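Local coordinates for extracellular solute-binding protein, family 5 (Chelativorans sp., PDB 6WM6), which binds EDTA and related aminopolycarboxylates in the periplasm, probably delivering them to an ABC transporter for uptake, at residues Asp109-Ala121 with Gly169-Trp183. Sequence-based numbering, arbitrary orientation.
Sequences DPQTVVYRIREDA and GKVVTATFSEPFLGW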
loop_
_atom_site.group_PDB
_atom_site.type_symbol
_atom_site.label_atom_id
_atom_site.label_comp_id
_atom_site.label_asym_id
_atom_site.label_seq_id
_atom_site.Cartn_x
_atom_site.Cartn_y
_atom_site.Cartn_z
ATOM N N ASP A 109 -14.279 28.546 0.636
ATOM C CA ASP A 109 -14.363 29.543 -0.433
ATOM C C ASP A 109 -13.246 30.552 -0.263
ATOM O O ASP A 109 -13.476 31.689 0.172
ATOM C CB ASP A 109 -15.727 30.240 -0.429
ATOM N N PRO A 110 -12.001 30.178 -0.607
ATOM C CA PRO A 110 -11.471 28.902 -1.104
ATOM C C PRO A 110 -11.159 27.915 0.013
ATOM O O PRO A 110 -11.107 28.302 1.193
ATOM C CB PRO A 110 -10.158 29.315 -1.774
ATOM C CG PRO A 110 -9.699 30.469 -0.951
ATOM C CD PRO A 110 -10.959 31.221 -0.572
ATOM N N GLN A 111 -10.955 26.654 -0.351
ATOM C CA GLN A 111 -10.618 25.655 0.648
ATOM C C GLN A 111 -9.338 26.050 1.385
ATOM O O GLN A 111 -8.302 26.333 0.769
ATOM C CB GLN A 111 -10.453 24.272 0.013
ATOM C CG GLN A 111 -10.041 23.195 0.977
ATOM C CD GLN A 111 -10.136 21.796 0.407
ATOM O OE1 GLN A 111 -11.051 21.486 -0.364
ATOM N NE2 GLN A 111 -9.210 20.942 0.784
ATOM N N THR A 112 -9.414 26.076 2.711
ATOM C CA THR A 112 -8.332 26.540 3.565
ATOM C C THR A 112 -8.216 25.579 4.731
ATOM O O THR A 112 -9.232 25.226 5.346
ATOM C CB THR A 112 -8.638 27.954 4.093
ATOM O OG1 THR A 112 -8.872 28.866 3.009
ATOM C CG2 THR A 112 -7.463 28.461 4.903
ATOM N N VAL A 113 -6.996 25.147 5.013
ATOM C CA VAL A 113 -6.693 24.283 6.146
ATOM C C VAL A 113 -5.667 24.995 7.015
ATOM O O VAL A 113 -4.670 25.518 6.500
ATOM C CB VAL A 113 -6.160 22.911 5.699
ATOM C CG1 VAL A 113 -5.694 22.092 6.917
ATOM C CG2 VAL A 113 -7.205 22.154 4.908
ATOM N N VAL A 114 -5.907 25.019 8.325
ATOM C CA VAL A 114 -4.987 25.615 9.294
ATOM C C VAL A 114 -4.467 24.521 10.208
ATOM O O VAL A 114 -5.260 23.759 10.794
ATOM C CB VAL A 114 -5.653 26.736 10.117
ATOM C CG1 VAL A 114 -4.698 27.243 11.194
ATOM C CG2 VAL A 114 -6.062 27.863 9.202
ATOM N N TYR A 115 -3.146 24.436 10.321
ATOM C CA TYR A 115 -2.464 23.530 11.233
ATOM C C TYR A 115 -1.884 24.363 12.368
ATOM O O TYR A 115 -1.212 25.372 12.124
ATOM C CB TYR A 115 -1.319 22.777 10.546
ATOM C CG TYR A 115 -1.698 21.949 9.339
ATOM C CD1 TYR A 115 -1.717 22.512 8.075
ATOM C CD2 TYR A 115 -2.036 20.598 9.454
ATOM C CE1 TYR A 115 -2.053 21.765 6.960
ATOM C CE2 TYR A 115 -2.388 19.849 8.352
ATOM C CZ TYR A 115 -2.397 20.432 7.108
ATOM O OH TYR A 115 -2.757 19.709 5.984
ATOM N N ARG A 116 -2.119 23.956 13.601
ATOM C CA ARG A 116 -1.480 24.560 14.768
ATOM C C ARG A 116 -0.554 23.500 15.352
ATOM O O ARG A 116 -1.020 22.467 15.857
ATOM C CB ARG A 116 -2.513 25.071 15.765
ATOM C CG ARG A 116 -3.285 26.264 15.186
ATOM C CD ARG A 116 -4.387 26.818 16.089
ATOM N NE ARG A 116 -5.185 27.812 15.362
ATOM C CZ ARG A 116 -4.877 29.102 15.256
ATOM N NH1 ARG A 116 -3.792 29.588 15.846
ATOM N NH2 ARG A 116 -5.662 29.916 14.565
ATOM N N ILE A 117 0.754 23.730 15.215
ATOM C CA ILE A 117 1.787 22.815 15.676
ATOM C C ILE A 117 2.002 23.033 17.161
ATOM O O ILE A 117 2.056 24.179 17.636
ATOM C CB ILE A 117 3.082 23.086 14.890
ATOM C CG1 ILE A 117 2.844 22.940 13.390
ATOM C CG2 ILE A 117 4.201 22.163 15.379
ATOM C CD1 ILE A 117 4.022 23.476 12.569
ATOM N N ARG A 118 2.158 21.936 17.921
ATOM C CA ARG A 118 2.455 22.088 19.345
ATOM C C ARG A 118 3.748 22.860 19.552
ATOM O O ARG A 118 4.744 22.637 18.860
ATOM C CB ARG A 118 2.573 20.722 20.020
ATOM C CG ARG A 118 1.228 20.045 20.223
ATOM C CD ARG A 118 1.353 18.790 21.074
ATOM N NE ARG A 118 1.913 19.048 22.399
ATOM C CZ ARG A 118 3.020 18.474 22.885
ATOM N NH1 ARG A 118 3.714 17.584 22.172
ATOM N NH2 ARG A 118 3.432 18.785 24.108
ATOM N N GLU A 119 3.743 23.736 20.555
ATOM C CA GLU A 119 4.941 24.509 20.859
ATOM C C GLU A 119 6.125 23.598 21.143
ATOM O O GLU A 119 7.243 23.874 20.691
ATOM C CB GLU A 119 4.656 25.460 22.024
ATOM C CG GLU A 119 3.754 26.620 21.617
ATOM C CD GLU A 119 3.522 27.615 22.733
ATOM O OE1 GLU A 119 2.615 28.464 22.590
ATOM O OE2 GLU A 119 4.245 27.550 23.749
ATOM N N ASP A 120 5.896 22.486 21.844
ATOM C CA ASP A 120 6.978 21.591 22.248
ATOM C C ASP A 120 7.438 20.629 21.160
ATOM O O ASP A 120 8.403 19.887 21.383
ATOM C CB ASP A 120 6.575 20.801 23.483
ATOM C CG ASP A 120 6.421 21.662 24.717
ATOM O OD1 ASP A 120 6.943 22.798 24.720
ATOM O OD2 ASP A 120 5.782 21.201 25.689
ATOM N N ALA A 121 6.828 20.627 19.983
ATOM C CA ALA A 121 7.310 19.772 18.901
ATOM C C ALA A 121 8.632 20.329 18.357
ATOM O O ALA A 121 8.696 21.464 17.860
ATOM C CB ALA A 121 6.280 19.672 17.789
ATOM N N GLY A 169 5.896 30.624 13.712
ATOM C CA GLY A 169 6.187 29.406 12.996
ATOM C C GLY A 169 5.267 28.252 13.320
ATOM O O GLY A 169 5.406 27.184 12.707
ATOM N N LYS A 170 4.334 28.424 14.253
ATOM C CA LYS A 170 3.518 27.298 14.708
ATOM C C LYS A 170 2.114 27.271 14.131
ATOM O O LYS A 170 1.402 26.293 14.369
ATOM C CB LYS A 170 3.470 27.252 16.234
ATOM C CG LYS A 170 4.846 26.994 16.890
ATOM C CD LYS A 170 5.305 25.545 16.692
ATOM C CE LYS A 170 6.644 25.245 17.386
ATOM N NZ LYS A 170 6.937 23.783 17.392
ATOM N N VAL A 171 1.707 28.267 13.349
ATOM C CA VAL A 171 0.402 28.286 12.701
ATOM C C VAL A 171 0.626 28.321 11.196
ATOM O O VAL A 171 1.201 29.286 10.668
ATOM C CB VAL A 171 -0.460 29.467 13.156
ATOM C CG1 VAL A 171 -1.851 29.373 12.536
ATOM C CG2 VAL A 171 -0.571 29.511 14.667
ATOM N N VAL A 172 0.179 27.279 10.502
ATOM C CA VAL A 172 0.424 27.078 9.076
ATOM C C VAL A 172 -0.919 27.088 8.367
ATOM O O VAL A 172 -1.821 26.330 8.732
ATOM C CB VAL A 172 1.152 25.744 8.825
ATOM C CG1 VAL A 172 1.402 25.542 7.339
ATOM C CG2 VAL A 172 2.438 25.691 9.608
ATOM N N THR A 173 -1.053 27.932 7.348
ATOM C CA THR A 173 -2.296 28.078 6.595
ATOM C C THR A 173 -2.081 27.656 5.149
ATOM O O THR A 173 -1.262 28.257 4.437
ATOM C CB THR A 173 -2.799 29.522 6.668
ATOM O OG1 THR A 173 -3.013 29.896 8.038
ATOM C CG2 THR A 173 -4.111 29.697 5.910
ATOM N N ALA A 174 -2.812 26.620 4.728
ATOM C CA ALA A 174 -2.787 26.109 3.361
ATOM C C ALA A 174 -4.039 26.573 2.630
ATOM O O ALA A 174 -5.158 26.296 3.079
ATOM C CB ALA A 174 -2.751 24.582 3.360
ATOM N N THR A 175 -3.854 27.264 1.517
ATOM C CA THR A 175 -4.963 27.695 0.671
ATOM C C THR A 175 -4.922 26.912 -0.641
ATOM O O THR A 175 -3.879 26.877 -1.303
ATOM C CB THR A 175 -4.896 29.199 0.397
ATOM O OG1 THR A 175 -4.873 29.919 1.637
ATOM C CG2 THR A 175 -6.126 29.645 -0.407
ATOM N N PHE A 176 -6.040 26.283 -0.993
ATOM C CA PHE A 176 -6.140 25.405 -2.148
ATOM C C PHE A 176 -6.693 26.145 -3.360
ATOM O O PHE A 176 -7.557 27.016 -3.240
ATOM C CB PHE A 176 -7.067 24.218 -1.820
ATOM C CG PHE A 176 -6.492 23.232 -0.826
ATOM C CD1 PHE A 176 -6.357 23.565 0.512
ATOM C CD2 PHE A 176 -6.113 21.970 -1.243
ATOM C CE1 PHE A 176 -5.843 22.637 1.424
ATOM C CE2 PHE A 176 -5.612 21.044 -0.336
ATOM C CZ PHE A 176 -5.463 21.377 0.976
ATOM N N SER A 177 -6.203 25.771 -4.536
ATOM C CA SER A 177 -6.726 26.353 -5.777
ATOM C C SER A 177 -8.055 25.751 -6.211
ATOM O O SER A 177 -8.771 26.367 -7.026
ATOM C CB SER A 177 -5.695 26.190 -6.899
ATOM O OG SER A 177 -5.350 24.824 -7.079
ATOM N N GLU A 178 -8.392 24.572 -5.715
ATOM C CA GLU A 178 -9.667 23.927 -5.990
ATOM C C GLU A 178 -9.934 22.918 -4.887
ATOM O O GLU A 178 -9.010 22.548 -4.156
ATOM C CB GLU A 178 -9.660 23.243 -7.363
ATOM C CG GLU A 178 -8.623 22.157 -7.508
ATOM C CD GLU A 178 -8.602 21.569 -8.906
ATOM O OE1 GLU A 178 -9.430 20.675 -9.191
ATOM O OE2 GLU A 178 -7.771 22.014 -9.725
ATOM N N PRO A 179 -11.179 22.466 -4.744
ATOM C CA PRO A 179 -11.509 21.566 -3.629
ATOM C C PRO A 179 -10.741 20.254 -3.716
ATOM O O PRO A 179 -10.490 19.715 -4.792
ATOM C CB PRO A 179 -13.009 21.324 -3.788
ATOM C CG PRO A 179 -13.509 22.465 -4.626
ATOM C CD PRO A 179 -12.373 22.837 -5.532
ATOM N N PHE A 180 -10.406 19.708 -2.551
ATOM C CA PHE A 180 -9.679 18.437 -2.494
ATOM C C PHE A 180 -10.074 17.684 -1.235
ATOM O O PHE A 180 -9.798 18.119 -0.104
ATOM C CB PHE A 180 -8.171 18.655 -2.569
ATOM C CG PHE A 180 -7.371 17.378 -2.594
ATOM C CD1 PHE A 180 -7.478 16.513 -3.654
ATOM C CD2 PHE A 180 -6.542 17.042 -1.558
ATOM C CE1 PHE A 180 -6.763 15.329 -3.673
ATOM C CE2 PHE A 180 -5.827 15.861 -1.558
ATOM C CZ PHE A 180 -5.927 15.013 -2.620
ATOM N N LEU A 181 -10.682 16.522 -1.436
ATOM C CA LEU A 181 -11.147 15.678 -0.342
ATOM C C LEU A 181 -10.022 15.224 0.572
ATOM O O LEU A 181 -10.160 15.244 1.801
ATOM C CB LEU A 181 -11.820 14.448 -0.957
ATOM C CG LEU A 181 -12.089 13.280 -0.031
ATOM C CD1 LEU A 181 -13.168 13.649 0.919
ATOM C CD2 LEU A 181 -12.454 12.037 -0.842
ATOM N N GLY A 182 -8.901 14.800 -0.001
ATOM C CA GLY A 182 -7.912 14.041 0.746
ATOM C C GLY A 182 -6.875 14.870 1.477
ATOM O O GLY A 182 -5.710 14.459 1.612
ATOM N N TRP A 183 -7.259 16.029 2.004
ATOM C CA TRP A 183 -6.269 16.906 2.618
ATOM C C TRP A 183 -5.638 16.305 3.870
ATOM O O TRP A 183 -4.487 16.634 4.186
ATOM C CB TRP A 183 -6.887 18.274 2.898
ATOM C CG TRP A 183 -7.984 18.284 3.920
ATOM C CD1 TRP A 183 -9.329 18.183 3.686
ATOM C CD2 TRP A 183 -7.833 18.441 5.334
ATOM N NE1 TRP A 183 -10.020 18.244 4.873
ATOM C CE2 TRP A 183 -9.123 18.408 5.897
ATOM C CE3 TRP A 183 -6.729 18.582 6.177
ATOM C CZ2 TRP A 183 -9.337 18.521 7.273
ATOM C CZ3 TRP A 183 -6.952 18.695 7.539
ATOM C CH2 TRP A 183 -8.235 18.671 8.061
HETATM O O HOH W 1 -10.644 25.833 -3.292
HETATM O O HOH W 2 -7.143 30.991 2.488
HETATM O O HOH W 3 -2.860 17.066 6.369
#
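Gln111 grips the backbone of Phe180 at both ends of its amide: OE1 accepts from Phe180 N at 2.9 Å, and NE2 donates to Phe180 O at 3.0 Å, with that oxygen close to the amide plane. CG is turned anti to the backbone N (chi1 177°) and the chain runs on extended, which carries the amide out over the Phe176 ring to the backbone of Phe180; NE2 sits over the centre of the Phe176 ring, 3.6 Å above its plane, the two planes 41° apart. With the amide cut back to an alanine, Phe180 N and O would probably lose both partners and this face of the Phe176 ring its cover, leaving the loop after Phe176 freer to move.

Next along the same face, Val113 splits its two methyls. CG2 makes a CH-pi contact over the six-membered ring of Trp183, 4.1 Å from its centroid, and also meets Phe176 CE1, whereas CG1 lies against Trp183 CZ3 and over a face of the Tyr115 ring. Tyr115 OH and Trp183 O share a water.

At the far end Lys170, bent at chi2 (-72°), lays its chain along Ile117 and brings NZ into the turn of Arg118-Ala121. NZ donates to Arg118 O at 2.9 Å, on the opposite face of that carbonyl from Ala121 N, and more weakly to Glu119 O; Ile129 O is another acceptor.

Behind these side chains runs a regular antiparallel ladder, with paired bonds joining Val113 to Ala174 and Tyr115 to Val172. Helix 131-141 lays Phe134 on Tyr115, Ile117 and Val172, while Thr112, Val114, Thr173 and Thr175 line the other, more exposed face. Strands 111-117 and 171-176 are the central pair of a four-stranded antiparallel sheet, flanked by 100-108 and 160-165, in this family 5 solute-binding protein.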